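Oxaloacetate acetyl hydrolase (Cryphonectria parasitica, PDB 3LYE) is a member of the phosphoenolpyruvate phosphomutase family with a TIM-barrel fold, forming an assembly of four chains that carries calcium ions. Local coordinates at residues Asp24-Cys29 and Glu234-Met239; Ser37-Met42 and Ala82-Phe87; Val140-Tyr145 and Cys180-Arg185; Asp170-Leu175 and Gly199-Glu204; Leu219-Glu224 and Ile243-Phe248. One frame throughout, in Å; residues are numbered along the deposited sequence.

Interaction 1. Residues Asp24-Cys29 and Glu234-Met239; sequences DELIVC and EEAKAM
Lys-237 lies along the chain that leads into strand 27-32 and packs on Leu-26, at a place where a helix on the outside of a TIM barrel meets the start of a barrel strand. The lysine can be followed outward from its backbone. With CG anti to the backbone N (chi1 166°), Lys-237 CB rests against the leucine, 4.1 Å from Leu-26 CD2. A bend at chi2 (80°) then lays the chain over the leucine, and Lys-237 CD comes to 3.8 Å from Leu-26 CB. Lys-237 CE goes on to Asp-24, its separation from Asp-24 O being 3.7 Å. A second bend, at chi4, turns the ammonium toward a water rather than a protein acceptor of the facing segment. Beneath the lysine the contact is apolar and buried: Leu-26 CD2 meets Ala-236 CB at 4.0 Å, and Ala-236 also packs on Leu-220 and Met-244 of the two adjoining strands. In the loop before strand 27-32, Glu-25 O accepts from Arg-242. The direct contacts are thus van der Waals, and the polar link runs through one water, which accepts from Lys-237 NZ at 2.9 Å and from Leu-26 N at 3.0 Å.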
# COMPACT_ATOMS: atom_id res chain seq x y z
N ASP A 24 -36.35 4.91 -14.24
CA ASP A 24 -36.91 5.73 -13.17
C ASP A 24 -36.84 4.93 -11.86
O ASP A 24 -37.47 5.28 -10.86
CB ASP A 24 -38.34 6.10 -13.50
CG ASP A 24 -38.42 6.87 -14.76
OD1 ASP A 24 -37.66 7.86 -14.88
OD2 ASP A 24 -39.22 6.47 -15.64
N GLU A 25 -36.04 3.88 -11.85
CA GLU A 25 -35.96 3.10 -10.64
C GLU A 25 -35.14 3.72 -9.54
O GLU A 25 -34.34 4.60 -9.77
CB GLU A 25 -35.45 1.66 -10.90
CG GLU A 25 -34.35 1.45 -11.93
CD GLU A 25 -34.15 -0.04 -12.25
OE1 GLU A 25 -34.16 -0.41 -13.45
OE2 GLU A 25 -34.01 -0.84 -11.30
N LEU A 26 -35.48 3.31 -8.32
CA LEU A 26 -34.74 3.78 -7.15
C LEU A 26 -33.58 2.80 -7.09
O LEU A 26 -33.78 1.61 -6.93
CB LEU A 26 -35.57 3.70 -5.86
CG LEU A 26 -34.75 4.04 -4.61
CD1 LEU A 26 -34.20 5.44 -4.71
CD2 LEU A 26 -35.56 3.86 -3.37
N ILE A 27 -32.36 3.31 -7.20
CA ILE A 27 -31.15 2.47 -7.19
C ILE A 27 -30.75 2.24 -5.74
O ILE A 27 -30.30 3.17 -5.09
CB ILE A 27 -30.06 3.12 -8.06
CG1 ILE A 27 -30.55 3.38 -9.50
CG2 ILE A 27 -28.80 2.25 -8.09
CD1 ILE A 27 -29.74 4.43 -10.22
N VAL A 28 -30.92 1.01 -5.25
CA VAL A 28 -30.66 0.63 -3.88
C VAL A 28 -29.24 0.12 -3.76
O VAL A 28 -28.86 -0.88 -4.36
CB VAL A 28 -31.70 -0.42 -3.45
CG1 VAL A 28 -31.37 -1.05 -2.13
CG2 VAL A 28 -33.12 0.18 -3.45
N CYS A 29 -28.47 0.79 -2.91
CA CYS A 29 -27.07 0.46 -2.71
C CYS A 29 -26.70 0.18 -1.29
O CYS A 29 -26.57 1.10 -0.49
CB CYS A 29 -26.23 1.67 -3.18
SG CYS A 29 -26.59 2.34 -4.82
N GLU A 234 -39.61 1.63 -0.25
CA GLU A 234 -40.85 2.02 -0.93
C GLU A 234 -41.17 3.48 -0.72
O GLU A 234 -41.61 4.15 -1.65
CB GLU A 234 -42.00 1.16 -0.42
CG GLU A 234 -41.92 -0.26 -0.92
CD GLU A 234 -43.13 -1.09 -0.51
OE1 GLU A 234 -44.18 -0.50 -0.14
OE2 GLU A 234 -43.04 -2.34 -0.57
N GLU A 235 -41.00 3.97 0.50
CA GLU A 235 -41.26 5.37 0.80
C GLU A 235 -40.32 6.31 0.05
O GLU A 235 -40.75 7.34 -0.49
CB GLU A 235 -41.15 5.63 2.30
CG GLU A 235 -42.31 5.07 3.12
CD GLU A 235 -42.08 5.17 4.61
OE1 GLU A 235 -40.91 5.18 5.04
OE2 GLU A 235 -43.07 5.20 5.37
N ALA A 236 -39.03 5.99 0.02
CA ALA A 236 -38.06 6.83 -0.68
C ALA A 236 -38.39 6.89 -2.16
O ALA A 236 -38.28 7.92 -2.79
CB ALA A 236 -36.64 6.35 -0.43
N LYS A 237 -38.83 5.78 -2.72
CA LYS A 237 -39.18 5.72 -4.14
C LYS A 237 -40.37 6.62 -4.42
O LYS A 237 -40.42 7.36 -5.41
CB LYS A 237 -39.47 4.26 -4.51
CG LYS A 237 -40.16 4.06 -5.82
CD LYS A 237 -39.18 4.15 -6.95
CE LYS A 237 -39.87 4.04 -8.30
NZ LYS A 237 -39.92 2.62 -8.75
N ALA A 238 -41.37 6.56 -3.54
CA ALA A 238 -42.55 7.39 -3.73
C ALA A 238 -42.23 8.89 -3.57
O ALA A 238 -42.85 9.74 -4.23
CB ALA A 238 -43.65 6.94 -2.79
N MET A 239 -41.25 9.21 -2.72
CA MET A 239 -40.81 10.59 -2.47
C MET A 239 -40.11 11.15 -3.72
O MET A 239 -39.96 12.36 -3.85
CB MET A 239 -39.77 10.66 -1.33
CG MET A 239 -40.37 10.66 0.09
SD MET A 239 -39.10 10.72 1.39
CE MET A 239 -38.02 9.34 1.04
O HOH W 1 -37.47 1.14 -8.13

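Interaction 2. Residues Ser37-Met42 and Ala82-Phe87; sequences SARTAM and ANLDPF. With CA (calcium ion), chain D.
Apolar contacts converge on Leu-84. Its CD1 meets Ala-38 CB at 4.0 Å, while the methyl end of Met-42 passes across the leucine at about a right angle, with Met-42 CE 3.9 Å from Leu-84 CB. The same methyl reaches Asp-85, where Met-42 CE and Asp-85 CB are 3.5 Å apart; the bend at chi3 (71°) turns it there. The second kind of contact involves a flat group: Leu-84 CB sits 3.8 Å above the plane of the Arg-39 guanidinium, over its centre. Helix 35-43, which follows the first strand of the TIM barrel, is thereby packed against the loop between helix 71-82 and strand 91-94. Polar links are indirect or lie outside the pair. A water in the guanidinium plane accepts from Arg-39 NH2 at 2.9 Å and lies within hydrogen-bonding distance of Leu-84 O, to which it can donate; Arg-39 NE donates to Gly-62 O of the second subunit. Within the loop, Asp-85 OD2 accepts from Phe-87 N at 2.8 Å, closing an Asx turn. Phe-87 O and five waters bind a calcium ion.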
# COMPACT_ATOMS: atom_id res chain seq x y z
N SER A 37 -18.18 -8.27 2.82
CA SER A 37 -19.46 -7.57 2.72
C SER A 37 -19.82 -7.31 1.24
O SER A 37 -20.96 -7.51 0.82
CB SER A 37 -19.47 -6.26 3.52
OG SER A 37 -18.40 -5.42 3.15
N ALA A 38 -18.85 -6.90 0.44
CA ALA A 38 -19.12 -6.66 -0.97
C ALA A 38 -19.51 -7.94 -1.71
O ALA A 38 -20.48 -7.97 -2.49
CB ALA A 38 -17.92 -6.02 -1.64
N ARG A 39 -18.78 -9.02 -1.45
CA ARG A 39 -19.08 -10.30 -2.11
C ARG A 39 -20.47 -10.80 -1.71
O ARG A 39 -21.16 -11.42 -2.51
CB ARG A 39 -18.03 -11.34 -1.74
CG ARG A 39 -16.70 -11.19 -2.46
CD ARG A 39 -16.77 -11.51 -3.94
NE ARG A 39 -15.43 -11.72 -4.45
CZ ARG A 39 -15.15 -12.07 -5.69
NH1 ARG A 39 -13.89 -12.26 -6.03
NH2 ARG A 39 -16.12 -12.23 -6.58
N THR A 40 -20.87 -10.52 -0.48
CA THR A 40 -22.19 -10.97 -0.02
C THR A 40 -23.29 -10.19 -0.75
O THR A 40 -24.29 -10.75 -1.21
CB THR A 40 -22.35 -10.87 1.49
OG1 THR A 40 -21.31 -11.62 2.12
CG2 THR A 40 -23.64 -11.48 1.96
N ALA A 41 -23.12 -8.88 -0.87
CA ALA A 41 -24.09 -8.06 -1.60
C ALA A 41 -24.18 -8.54 -3.06
O ALA A 41 -25.25 -8.55 -3.65
CB ALA A 41 -23.70 -6.62 -1.53
N MET A 42 -23.04 -8.93 -3.63
CA MET A 42 -22.99 -9.43 -5.01
C MET A 42 -23.73 -10.76 -5.12
O MET A 42 -24.51 -10.95 -6.05
CB MET A 42 -21.54 -9.60 -5.48
CG MET A 42 -20.81 -8.28 -5.61
SD MET A 42 -19.00 -8.39 -5.65
CE MET A 42 -18.71 -9.10 -7.25
N ALA A 82 -14.73 -2.58 -6.42
CA ALA A 82 -15.34 -2.40 -7.72
C ALA A 82 -14.97 -3.42 -8.74
O ALA A 82 -15.75 -3.67 -9.66
CB ALA A 82 -14.94 -1.02 -8.26
N ASN A 83 -13.82 -4.05 -8.56
CA ASN A 83 -13.29 -4.99 -9.53
C ASN A 83 -13.33 -6.46 -9.21
O ASN A 83 -12.76 -7.27 -9.93
CB ASN A 83 -11.89 -4.50 -9.96
CG ASN A 83 -11.93 -3.08 -10.48
OD1 ASN A 83 -11.49 -2.09 -9.81
ND2 ASN A 83 -12.54 -2.92 -11.63
N LEU A 84 -14.00 -6.79 -8.13
CA LEU A 84 -14.14 -8.18 -7.73
C LEU A 84 -14.70 -8.96 -8.93
O LEU A 84 -14.29 -10.09 -9.18
CB LEU A 84 -14.98 -8.33 -6.48
CG LEU A 84 -14.34 -7.77 -5.22
CD1 LEU A 84 -15.32 -7.84 -4.07
CD2 LEU A 84 -13.03 -8.50 -4.91
N ASP A 85 -15.66 -8.35 -9.63
CA ASP A 85 -16.22 -8.92 -10.82
C ASP A 85 -16.08 -7.81 -11.89
O ASP A 85 -16.73 -6.77 -11.80
CB ASP A 85 -17.67 -9.34 -10.62
CG ASP A 85 -18.33 -9.84 -11.90
OD1 ASP A 85 -19.52 -10.19 -11.82
OD2 ASP A 85 -17.67 -9.89 -12.97
N PRO A 86 -15.20 -8.00 -12.89
CA PRO A 86 -15.07 -6.95 -13.93
C PRO A 86 -16.38 -6.64 -14.64
O PRO A 86 -16.52 -5.59 -15.26
CB PRO A 86 -14.08 -7.59 -14.92
CG PRO A 86 -13.29 -8.56 -14.09
CD PRO A 86 -14.25 -9.10 -13.09
N PHE A 87 -17.34 -7.57 -14.58
CA PHE A 87 -18.63 -7.39 -15.24
C PHE A 87 -19.75 -7.23 -14.24
O PHE A 87 -20.91 -7.34 -14.60
CB PHE A 87 -18.89 -8.62 -16.09
CG PHE A 87 -17.83 -8.87 -17.12
CD1 PHE A 87 -17.86 -8.20 -18.33
CD2 PHE A 87 -16.77 -9.73 -16.85
CE1 PHE A 87 -16.87 -8.41 -19.26
CE2 PHE A 87 -15.78 -9.94 -17.80
CZ PHE A 87 -15.84 -9.28 -18.99
CA CA D . -23.05 -8.16 -15.67
O HOH W 2 -16.09 -12.36 -9.44
O HOH W 3 -22.12 -8.78 -17.92
O HOH W 4 -23.24 -6.33 -17.52
O HOH W 5 -22.29 -10.47 -15.26
O HOH W 6 -23.77 -5.96 -14.71
O HOH W 7 -23.75 -8.69 -13.33

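Interaction 3. Residues Val140-Tyr145 and Cys180-Arg185; sequences VSRDEY and CIERLR
An extended chain from CG to NE (chi2 and chi3 both 178°) carries the Arg-183 guanidinium across to the turn before helix 142-158, while Arg-142, straight to CD and bent at chi3 (-57°), reaches back to Glu-182. Arg-183 grips a single acceptor end-on: NH2 lies 2.9 Å and NH1 3.0 Å from Val-140 O, which sits in the guanidinium plane. Seen from the carbonyl, NH2 is in its plane and NH1 is tilted from it. Arg-142 CA lies over one face of the same guanidinium. In the other direction, Arg-142 NH2 forms a salt bridge of 2.7 Å with Glu-182 OE1, on its anti lone pair: a bent bond, with the oxygen tilted out of the guanidinium plane. The guanidinium and carboxylate planes stand 89° apart, and Glu-182 CB packs 3.5 Å above the Arg-142 guanidinium plane. Glu-179 pairs with both arginines, while Asp-124 also takes Arg-183 NH1; these acids probably offset the like charges. Deeper in, Arg-183 O approaches the edge of the Tyr-145 ring. Ser-141 and Glu-144 fit a capping box, Ser-141 N lying 3.1 Å from Glu-144 OE2 and the place of Ser-141 OG being less sure, at the start of one of two outer helices that flank strand 164-169 of the TIM barrel.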
# COMPACT_ATOMS: atom_id res chain seq x y z
N VAL A 140 -17.72 24.51 4.84
CA VAL A 140 -16.93 25.58 4.26
C VAL A 140 -17.91 26.52 3.57
O VAL A 140 -19.11 26.27 3.51
CB VAL A 140 -15.90 25.06 3.23
CG1 VAL A 140 -14.87 24.14 3.90
CG2 VAL A 140 -16.59 24.34 2.06
N SER A 141 -17.40 27.65 3.10
CA SER A 141 -18.25 28.60 2.42
C SER A 141 -18.78 28.00 1.11
O SER A 141 -18.24 27.04 0.57
CB SER A 141 -17.46 29.86 2.11
OG SER A 141 -16.51 29.61 1.11
N ARG A 142 -19.84 28.60 0.57
CA ARG A 142 -20.42 28.11 -0.65
C ARG A 142 -19.36 28.14 -1.77
O ARG A 142 -19.19 27.17 -2.52
CB ARG A 142 -21.63 28.95 -1.04
CG ARG A 142 -22.38 28.32 -2.16
CD ARG A 142 -23.61 29.09 -2.57
NE ARG A 142 -24.57 29.31 -1.50
CZ ARG A 142 -25.60 30.14 -1.63
NH1 ARG A 142 -25.77 30.79 -2.77
NH2 ARG A 142 -26.45 30.34 -0.64
N ASP A 143 -18.62 29.23 -1.86
CA ASP A 143 -17.59 29.34 -2.89
C ASP A 143 -16.50 28.26 -2.72
O ASP A 143 -16.05 27.69 -3.69
CB ASP A 143 -16.97 30.72 -2.85
CG ASP A 143 -17.77 31.76 -3.64
OD1 ASP A 143 -17.46 32.96 -3.46
OD2 ASP A 143 -18.69 31.42 -4.43
N GLU A 144 -16.05 28.02 -1.50
CA GLU A 144 -15.02 27.01 -1.24
C GLU A 144 -15.53 25.62 -1.64
O GLU A 144 -14.78 24.78 -2.13
CB GLU A 144 -14.62 26.99 0.22
CG GLU A 144 -13.99 28.26 0.77
CD GLU A 144 -13.63 28.11 2.26
OE1 GLU A 144 -12.56 27.52 2.52
OE2 GLU A 144 -14.41 28.52 3.16
N TYR A 145 -16.81 25.37 -1.40
CA TYR A 145 -17.38 24.09 -1.77
C TYR A 145 -17.43 23.94 -3.29
O TYR A 145 -17.10 22.89 -3.83
CB TYR A 145 -18.78 23.98 -1.22
CG TYR A 145 -19.59 22.81 -1.67
CD1 TYR A 145 -19.10 21.51 -1.52
CD2 TYR A 145 -20.88 22.97 -2.15
CE1 TYR A 145 -19.87 20.43 -1.87
CE2 TYR A 145 -21.65 21.89 -2.48
CZ TYR A 145 -21.15 20.62 -2.34
OH TYR A 145 -21.96 19.57 -2.67
N CYS A 180 -29.02 24.64 2.08
CA CYS A 180 -28.73 23.36 1.45
C CYS A 180 -29.22 23.34 0.03
O CYS A 180 -28.50 22.92 -0.87
CB CYS A 180 -29.40 22.21 2.20
SG CYS A 180 -28.62 21.81 3.75
N ILE A 181 -30.45 23.81 -0.18
CA ILE A 181 -31.04 23.84 -1.51
C ILE A 181 -30.24 24.75 -2.44
O ILE A 181 -29.96 24.39 -3.60
CB ILE A 181 -32.52 24.32 -1.43
CG1 ILE A 181 -33.37 23.32 -0.62
CG2 ILE A 181 -33.11 24.44 -2.81
CD1 ILE A 181 -33.23 21.85 -1.06
N GLU A 182 -29.81 25.91 -1.95
CA GLU A 182 -29.04 26.82 -2.80
C GLU A 182 -27.68 26.21 -3.13
O GLU A 182 -27.16 26.38 -4.24
CB GLU A 182 -28.94 28.20 -2.14
CG GLU A 182 -30.32 28.85 -1.90
CD GLU A 182 -30.24 30.28 -1.40
OE1 GLU A 182 -29.11 30.75 -1.13
OE2 GLU A 182 -31.30 30.93 -1.27
N ARG A 183 -27.08 25.49 -2.19
CA ARG A 183 -25.78 24.86 -2.44
C ARG A 183 -25.89 23.75 -3.48
O ARG A 183 -25.02 23.59 -4.31
CB ARG A 183 -25.20 24.26 -1.17
CG ARG A 183 -24.62 25.28 -0.29
CD ARG A 183 -24.05 24.74 1.02
NE ARG A 183 -23.48 25.86 1.75
CZ ARG A 183 -22.26 25.93 2.25
NH1 ARG A 183 -21.43 24.90 2.22
NH2 ARG A 183 -21.86 27.05 2.83
N LEU A 184 -26.97 23.00 -3.41
CA LEU A 184 -27.21 21.92 -4.33
C LEU A 184 -27.48 22.49 -5.72
O LEU A 184 -26.97 21.98 -6.71
CB LEU A 184 -28.34 21.02 -3.85
CG LEU A 184 -27.97 20.17 -2.63
CD1 LEU A 184 -29.25 19.42 -2.18
CD2 LEU A 184 -26.85 19.20 -2.90
N ARG A 185 -28.27 23.55 -5.80
CA ARG A 185 -28.54 24.16 -7.10
C ARG A 185 -27.22 24.66 -7.70
O ARG A 185 -26.97 24.52 -8.91
CB ARG A 185 -29.51 25.32 -6.98
CG ARG A 185 -30.91 24.89 -6.81
CD ARG A 185 -31.84 26.07 -6.92
NE ARG A 185 -33.21 25.61 -6.74
CZ ARG A 185 -34.08 26.11 -5.88
NH1 ARG A 185 -35.30 25.59 -5.82
NH2 ARG A 185 -33.75 27.14 -5.09

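Interaction 4. Residues Asp170-Leu175 and Gly199-Glu204; sequences DALQSL and GFRSKE
Leu-172 and Arg-201 lie alongside each other, their chains running opposite ways, and the tight part of the contact lies at the leucine tip. Leu-172 CD2 is 3.3 Å from Arg-201 NH2, in the plane of the guanidinium and at its edge, and the same methyl is 3.3 Å from Gly-199 O. Placing CG anti to its own amide nitrogen (chi1 -170°) sends the leucine toward Gly-199 O and the guanidinium edge. The outer part is looser and lies at the exposed surface: Gln-173 crosses Arg-201 at about a right angle, with Gln-173 CG 3.5 Å from Arg-201 NH1. Their amide and guanidinium planes are 58° apart, and the glutamine offers its aliphatic carbons here rather than its amide. All these approaches are van der Waals contacts between the two segments. In the TIM barrel they join the short helix 172-175 after strand 164-169 to the loop after the neighbouring strand 194-197. Leu-172 also packs on Tyr-177 and Cys-180 of helix 177-189, whereas Phe-200 turns the other way, onto Ala-206 and Ala-209 of helix 203-213.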
# COMPACT_ATOMS: atom_id res chain seq x y z
N ASP A 170 -23.66 19.07 3.89
CA ASP A 170 -23.80 18.79 5.30
C ASP A 170 -24.20 20.09 6.02
O ASP A 170 -24.09 20.18 7.23
CB ASP A 170 -22.46 18.35 5.85
CG ASP A 170 -22.16 16.91 5.52
OD1 ASP A 170 -22.80 16.05 6.13
OD2 ASP A 170 -21.30 16.65 4.66
N ALA A 171 -24.71 21.07 5.27
CA ALA A 171 -25.10 22.35 5.84
C ALA A 171 -26.44 22.45 6.59
O ALA A 171 -26.70 23.48 7.21
CB ALA A 171 -25.11 23.41 4.73
N LEU A 172 -27.28 21.43 6.56
CA LEU A 172 -28.57 21.52 7.25
C LEU A 172 -28.56 21.96 8.70
O LEU A 172 -29.27 22.89 9.08
CB LEU A 172 -29.36 20.23 7.12
CG LEU A 172 -30.81 20.29 7.59
CD1 LEU A 172 -31.67 21.16 6.69
CD2 LEU A 172 -31.37 18.89 7.65
N GLN A 173 -27.73 21.31 9.51
CA GLN A 173 -27.64 21.61 10.93
C GLN A 173 -27.22 23.04 11.26
O GLN A 173 -27.90 23.75 12.01
CB GLN A 173 -26.65 20.63 11.55
CG GLN A 173 -26.55 20.61 13.06
CD GLN A 173 -25.60 19.53 13.54
OE1 GLN A 173 -25.28 19.44 14.72
NE2 GLN A 173 -25.13 18.70 12.60
N SER A 174 -26.10 23.47 10.69
CA SER A 174 -25.60 24.80 10.95
C SER A 174 -26.13 25.97 10.15
O SER A 174 -26.15 27.10 10.67
CB SER A 174 -24.08 24.79 10.82
OG SER A 174 -23.69 24.62 9.47
N LEU A 175 -26.61 25.72 8.94
CA LEU A 175 -27.12 26.77 8.08
C LEU A 175 -28.57 26.68 7.65
O LEU A 175 -29.13 27.67 7.19
CB LEU A 175 -26.23 26.87 6.84
CG LEU A 175 -24.77 27.17 7.20
CD1 LEU A 175 -23.87 27.28 5.95
CD2 LEU A 175 -24.72 28.46 8.02
N GLY A 199 -28.57 14.07 6.29
CA GLY A 199 -29.22 14.27 7.56
C GLY A 199 -30.58 14.91 7.69
O GLY A 199 -30.78 15.75 8.57
N PHE A 200 -31.53 14.48 6.88
CA PHE A 200 -32.86 15.05 6.97
C PHE A 200 -33.39 14.85 8.40
O PHE A 200 -33.10 13.83 9.05
CB PHE A 200 -33.82 14.34 6.03
CG PHE A 200 -33.57 14.63 4.58
CD1 PHE A 200 -33.81 15.88 4.07
CD2 PHE A 200 -33.15 13.64 3.71
CE1 PHE A 200 -33.60 16.17 2.73
CE2 PHE A 200 -32.93 13.92 2.37
CZ PHE A 200 -33.17 15.18 1.88
N ARG A 201 -34.16 15.81 8.87
CA ARG A 201 -34.73 15.74 10.21
C ARG A 201 -36.12 15.10 10.17
O ARG A 201 -36.62 14.65 11.19
CB ARG A 201 -34.76 17.13 10.86
CG ARG A 201 -33.36 17.57 11.29
CD ARG A 201 -33.27 18.97 11.88
NE ARG A 201 -32.05 19.12 12.69
CZ ARG A 201 -30.83 19.26 12.18
NH1 ARG A 201 -29.78 19.38 12.99
NH2 ARG A 201 -30.64 19.27 10.87
N SER A 202 -36.74 15.05 9.00
CA SER A 202 -38.06 14.46 8.86
C SER A 202 -38.34 13.99 7.44
O SER A 202 -37.67 14.39 6.50
CB SER A 202 -39.16 15.46 9.25
OG SER A 202 -39.28 16.45 8.24
N LYS A 203 -39.37 13.17 7.30
CA LYS A 203 -39.75 12.66 5.99
C LYS A 203 -40.32 13.79 5.13
O LYS A 203 -40.12 13.81 3.91
CB LYS A 203 -40.77 11.54 6.13
CG LYS A 203 -40.24 10.38 6.95
CD LYS A 203 -41.32 9.39 7.28
CE LYS A 203 -42.01 8.85 6.05
NZ LYS A 203 -43.17 8.02 6.45
N GLU A 204 -41.02 14.73 5.76
CA GLU A 204 -41.60 15.85 5.04
C GLU A 204 -40.49 16.65 4.39
O GLU A 204 -40.59 17.04 3.24
CB GLU A 204 -42.42 16.72 6.02
CG GLU A 204 -42.66 18.14 5.53
CD GLU A 204 -43.71 18.91 6.33
OE1 GLU A 204 -43.85 20.12 6.06
OE2 GLU A 204 -44.42 18.34 7.20

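Interaction 5. Residues Leu219-Glu224 and Ile243-Phe248; sequences LLNSVE and IMIFSF. With CA (calcium ion), chain C.
Ser-222 CB approaches the Phe-246 ring obliquely, 3.8 Å from Phe-246 CD1, and Val-223 CG1 meets the Phe-248 ring in the same slanting fashion. The third flat group, the Asn-221 amide, receives Ser-247 OG at Asn-221 OD1, 2.7 Å away, in the carbonyl plane and on a lone pair. One water accepts from Asn-221 ND2 and donates to Ser-247 OG, and Glu-198 takes a further bond from ND2. Apart from Phe-248, which follows its strand, these paired residues belong to two parallel TIM-barrel strands, 4.5 Å apart at closest approach and 18° from parallel, joined through helix 233-239 as a beta-alpha-beta unit. Backbone bonds alternate: Leu-220 N to Ile-243 O and Ile-245 N to Leu-220 O are both 2.9 Å, and Ser-222 N to Ile-245 O follows. The bond from Ser-247 N to Ser-222 O is weak. The side chains of Leu-220 and Met-244 lie side by side, pointing the same way, with Leu-220 CD2 3.8 Å from Met-244 CE. Polar groups gather toward the strand ends, beside the apolar Val-223/Phe-248 pair. There Glu-224 OE1 binds calcium at 2.3 Å with Asn-225 and with Thr-273 and Asp-275 of the second subunit, so the strand end takes part in a metal link between subunits.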
# COMPACT_ATOMS: atom_id res chain seq x y z
N LEU A 219 -30.15 11.71 -4.03
CA LEU A 219 -29.74 10.48 -3.40
C LEU A 219 -30.06 10.66 -1.90
O LEU A 219 -29.77 11.68 -1.29
CB LEU A 219 -28.25 10.27 -3.63
CG LEU A 219 -27.56 9.07 -3.00
CD1 LEU A 219 -26.24 8.76 -3.70
CD2 LEU A 219 -27.30 9.29 -1.50
N LEU A 220 -30.65 9.62 -1.32
CA LEU A 220 -31.01 9.56 0.09
C LEU A 220 -30.02 8.66 0.82
O LEU A 220 -29.85 7.51 0.45
CB LEU A 220 -32.42 8.97 0.25
CG LEU A 220 -32.92 8.79 1.68
CD1 LEU A 220 -32.98 10.11 2.42
CD2 LEU A 220 -34.26 8.12 1.68
N ASN A 221 -29.37 9.17 1.85
CA ASN A 221 -28.44 8.39 2.64
C ASN A 221 -29.11 7.95 3.93
O ASN A 221 -29.41 8.76 4.80
CB ASN A 221 -27.22 9.19 3.00
CG ASN A 221 -26.25 8.41 3.88
OD1 ASN A 221 -26.22 7.18 3.89
ND2 ASN A 221 -25.47 9.14 4.64
N SER A 222 -29.39 6.65 4.01
CA SER A 222 -30.01 6.02 5.18
C SER A 222 -28.89 5.55 6.12
O SER A 222 -28.10 4.71 5.76
CB SER A 222 -30.84 4.85 4.70
OG SER A 222 -31.55 4.26 5.77
N VAL A 223 -28.84 6.08 7.33
CA VAL A 223 -27.82 5.73 8.31
C VAL A 223 -28.48 4.85 9.35
O VAL A 223 -29.27 5.31 10.19
CB VAL A 223 -27.26 7.01 8.91
CG1 VAL A 223 -26.19 6.69 9.94
CG2 VAL A 223 -26.74 7.92 7.80
N GLU A 224 -28.15 3.56 9.31
CA GLU A 224 -28.79 2.65 10.25
C GLU A 224 -28.43 2.99 11.70
O GLU A 224 -27.27 3.13 12.07
CB GLU A 224 -28.42 1.22 9.90
CG GLU A 224 -29.00 0.17 10.85
CD GLU A 224 -30.55 0.10 10.83
OE1 GLU A 224 -31.13 -0.56 11.73
OE2 GLU A 224 -31.20 0.72 9.96
N ILE A 243 -31.55 7.47 -5.96
CA ILE A 243 -30.56 6.56 -5.40
C ILE A 243 -30.75 6.57 -3.89
O ILE A 243 -31.07 7.60 -3.32
CB ILE A 243 -29.09 6.95 -5.71
CG1 ILE A 243 -28.91 7.17 -7.22
CG2 ILE A 243 -28.09 5.92 -5.13
CD1 ILE A 243 -27.52 7.71 -7.60
N MET A 244 -30.55 5.42 -3.23
CA MET A 244 -30.67 5.34 -1.78
C MET A 244 -29.50 4.45 -1.35
O MET A 244 -29.37 3.32 -1.82
CB MET A 244 -31.99 4.74 -1.34
CG MET A 244 -32.20 4.75 0.14
SD MET A 244 -33.91 4.29 0.48
CE MET A 244 -33.98 4.39 2.27
N ILE A 245 -28.66 4.99 -0.49
CA ILE A 245 -27.49 4.27 0.01
C ILE A 245 -27.74 3.94 1.46
O ILE A 245 -28.42 4.68 2.17
CB ILE A 245 -26.18 5.03 -0.24
CG1 ILE A 245 -26.09 6.31 0.60
CG2 ILE A 245 -26.04 5.33 -1.74
CD1 ILE A 245 -24.85 7.10 0.32
N PHE A 246 -27.18 2.82 1.90
CA PHE A 246 -27.38 2.36 3.24
C PHE A 246 -26.10 2.26 4.08
O PHE A 246 -25.45 1.21 4.12
CB PHE A 246 -28.11 1.02 3.14
CG PHE A 246 -29.52 1.15 2.66
CD1 PHE A 246 -30.57 1.22 3.54
CD2 PHE A 246 -29.79 1.21 1.31
CE1 PHE A 246 -31.86 1.37 3.08
CE2 PHE A 246 -31.08 1.39 0.85
CZ PHE A 246 -32.12 1.45 1.74
N SER A 247 -25.78 3.38 4.73
CA SER A 247 -24.62 3.48 5.60
C SER A 247 -24.86 2.58 6.82
O SER A 247 -25.92 2.54 7.41
CB SER A 247 -24.39 4.92 6.04
OG SER A 247 -24.18 5.72 4.90
N PHE A 248 -23.82 1.86 7.18
CA PHE A 248 -23.79 0.93 8.28
C PHE A 248 -24.62 -0.35 8.09
O PHE A 248 -24.71 -1.15 9.01
CB PHE A 248 -24.14 1.61 9.61
CG PHE A 248 -23.21 2.71 9.97
CD1 PHE A 248 -23.51 4.03 9.69
CD2 PHE A 248 -22.02 2.44 10.58
CE1 PHE A 248 -22.62 5.04 10.02
CE2 PHE A 248 -21.13 3.46 10.89
CZ PHE A 248 -21.43 4.76 10.62
CA CA C . -32.28 -0.34 13.71
O HOH W 8 -23.10 7.78 6.33
O HOH W 9 -28.27 1.78 6.43
O HOH W 10 -34.14 -1.70 13.21
O HOH W 11 -33.48 1.50 12.96

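Overall arrangement
Interaction 5 is the most central of the five, about 8 Å from the chain's centre, and relies on backbone bonds between strands. Interaction 1 lies beside it, partly buried, and shares its elements: strand 27-32 neighbours 243-247, and helix 233-239 connects the two strands of interaction 5. Interactions 3 and 4, partly buried and toward the outside of the fold, touch each other through Cys-180 and Leu-172. Interaction 3 is rich in charge, whereas interaction 4 joins its segments by van der Waals contact. Interaction 4 also reaches interaction 1 by the Lys-203 to Glu-235 salt bridge and interaction 5 by Phe-200 on Leu-220. Interaction 2, buried like 5 and across the chain's centre from 3 and 4, meets the second subunit, as does interaction 5.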